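Local structure of GTN Reductase (Agrobacterium tumefaciens, 5N6G) at residues A[289-292]-A[293-297]. The protein probably reduces activated carbon-carbon double bonds with the help of a bound flavin mononucleotide, as an ene-reductase of the Old Yellow Enzyme family. Sequence-based numbering, arbitrary orientation.
Sequences FKAA and YRNAG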
loop_
_atom_site.group_PDB
_atom_site.type_symbol
_atom_site.label_atom_id
_atom_site.label_comp_id
_atom_site.label_asym_id
_atom_site.label_seq_id
_atom_site.Cartn_x
_atom_site.Cartn_y
_atom_site.Cartn_z
ATOM N N PHE A 289 -13.011 -4.308 14.801
ATOM C CA PHE A 289 -11.747 -3.686 14.425
ATOM C C PHE A 289 -11.911 -2.184 14.224
ATOM O O PHE A 289 -11.150 -1.379 14.785
ATOM C CB PHE A 289 -11.259 -4.402 13.159
ATOM C CG PHE A 289 -10.000 -3.883 12.550
ATOM C CD1 PHE A 289 -8.808 -3.804 13.266
ATOM C CD2 PHE A 289 -9.985 -3.526 11.205
ATOM C CE1 PHE A 289 -7.649 -3.360 12.656
ATOM C CE2 PHE A 289 -8.839 -3.081 10.599
ATOM C CZ PHE A 289 -7.668 -2.996 11.319
ATOM N N LYS A 290 -12.921 -1.782 13.444
ATOM C CA LYS A 290 -13.174 -0.360 13.256
ATOM C C LYS A 290 -13.551 0.309 14.566
ATOM O O LYS A 290 -13.129 1.442 14.835
ATOM C CB LYS A 290 -14.285 -0.138 12.233
ATOM C CG LYS A 290 -14.531 1.334 11.951
ATOM C CD LYS A 290 -15.600 1.518 10.902
ATOM C CE LYS A 290 -15.757 2.998 10.565
ATOM N NZ LYS A 290 -17.000 3.270 9.808
ATOM N N ALA A 291 -14.339 -0.374 15.403
ATOM C CA ALA A 291 -14.709 0.220 16.684
ATOM C C ALA A 291 -13.502 0.412 17.586
ATOM O O ALA A 291 -13.467 1.369 18.369
ATOM C CB ALA A 291 -15.757 -0.627 17.391
ATOM N N ALA A 292 -12.495 -0.471 17.488
ATOM C CA ALA A 292 -11.296 -0.302 18.310
ATOM C C ALA A 292 -10.574 0.985 17.930
ATOM O O ALA A 292 -10.022 1.680 18.787
ATOM C CB ALA A 292 -10.376 -1.501 18.140
ATOM N N TYR A 293 -10.588 1.316 16.644
ATOM C CA TYR A 293 -9.979 2.556 16.191
ATOM C C TYR A 293 -10.796 3.753 16.661
ATOM O O TYR A 293 -10.255 4.699 17.251
ATOM C CB TYR A 293 -9.866 2.550 14.669
ATOM C CG TYR A 293 -9.261 3.799 14.084
ATOM C CD1 TYR A 293 -7.926 4.145 14.335
ATOM C CD2 TYR A 293 -10.000 4.618 13.265
ATOM C CE1 TYR A 293 -7.375 5.273 13.788
ATOM C CE2 TYR A 293 -9.443 5.767 12.703
ATOM C CZ TYR A 293 -8.134 6.082 12.970
ATOM O OH TYR A 293 -7.591 7.231 12.429
ATOM N N ARG A 294 -12.108 3.750 16.380
ATOM C CA ARG A 294 -12.949 4.896 16.730
ATOM C C ARG A 294 -12.990 5.123 18.234
ATOM O O ARG A 294 -12.980 6.277 18.711
ATOM C CB ARG A 294 -14.369 4.689 16.195
ATOM C CG ARG A 294 -14.469 4.744 14.690
ATOM C CD ARG A 294 -14.252 6.140 14.157
ATOM N NE ARG A 294 -14.513 6.198 12.720
ATOM C CZ ARG A 294 -13.677 6.675 11.806
ATOM N NH1 ARG A 294 -12.500 7.184 12.157
ATOM N NH2 ARG A 294 -14.029 6.667 10.526
ATOM N N ASN A 295 -13.093 4.034 19.001
ATOM C CA ASN A 295 -13.279 4.171 20.442
ATOM C C ASN A 295 -12.020 4.697 21.116
ATOM O O ASN A 295 -12.100 5.193 22.247
ATOM C CB ASN A 295 -13.658 2.825 21.050
ATOM C CG ASN A 295 -15.049 2.390 20.692
ATOM O OD1 ASN A 295 -15.855 3.171 20.188
ATOM N ND2 ASN A 295 -15.347 1.128 20.960
ATOM N N ALA A 296 -10.866 4.560 20.464
ATOM C CA ALA A 296 -9.613 5.131 20.958
ATOM C C ALA A 296 -9.436 6.586 20.571
ATOM O O ALA A 296 -8.393 7.179 20.904
ATOM C CB ALA A 296 -8.420 4.349 20.431
ATOM N N GLY A 297 -10.390 7.167 19.862
ATOM C CA GLY A 297 -10.279 8.535 19.396
ATOM C C GLY A 297 -9.950 8.682 17.933
ATOM O O GLY A 297 -9.746 9.809 17.473
HETATM O O HOH W 1 -16.776 6.152 9.671
#
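Arg-294 NH2 and Lys-290 NZ both donate to one water, whose O lies 2.9 Å from each of these nitrogens. The water sits at the edge of the guanidinium, in its plane. Lys-290 gets there fully extended, with CG anti to the backbone N (chi1 -177°). Arg-294 instead bends at chi2 (-70°). The two side chains cross obliquely, one helical turn apart, with Lys-290 CE 4.1 Å from Arg-294 NE. Arg-294 NH2 also forms a salt bridge with Asp-323, whose carboxylate, together with the shared water, probably eases the closeness of the two positive charges. Lys-290 NZ has a second acceptor in the carbonyl of Lys-321, and Arg-294 NH1 binds the carbonyls of Gly-298 and Gly-300, which ties the guanidinium to the chain just beyond the helix.

The backbone bonds of the helix's last turns link the same residues. Arg-294 N donates to Lys-290 O at 3.0 Å, almost straight at 172°. Asn-295 N reaches Ala-291 O at 2.8 Å. The next bond, from Ala-296 N to Ala-292 O, is weak at 3.4 Å as the helix runs out. Gly-297, with positive phi, is the first residue to leave the helical conformation, and its N bonds back to Arg-294 O.

Phe-289 packs against helix 245-256 and Val-266, while Tyr-293 lies on Ile-264 and its OH bonds Gly-300 N. Helix 286-295 ends in a Schellman motif at Gly-297, within the beta-alpha-beta unit from strand 263-267 to strand 301-305 of the TIM barrel.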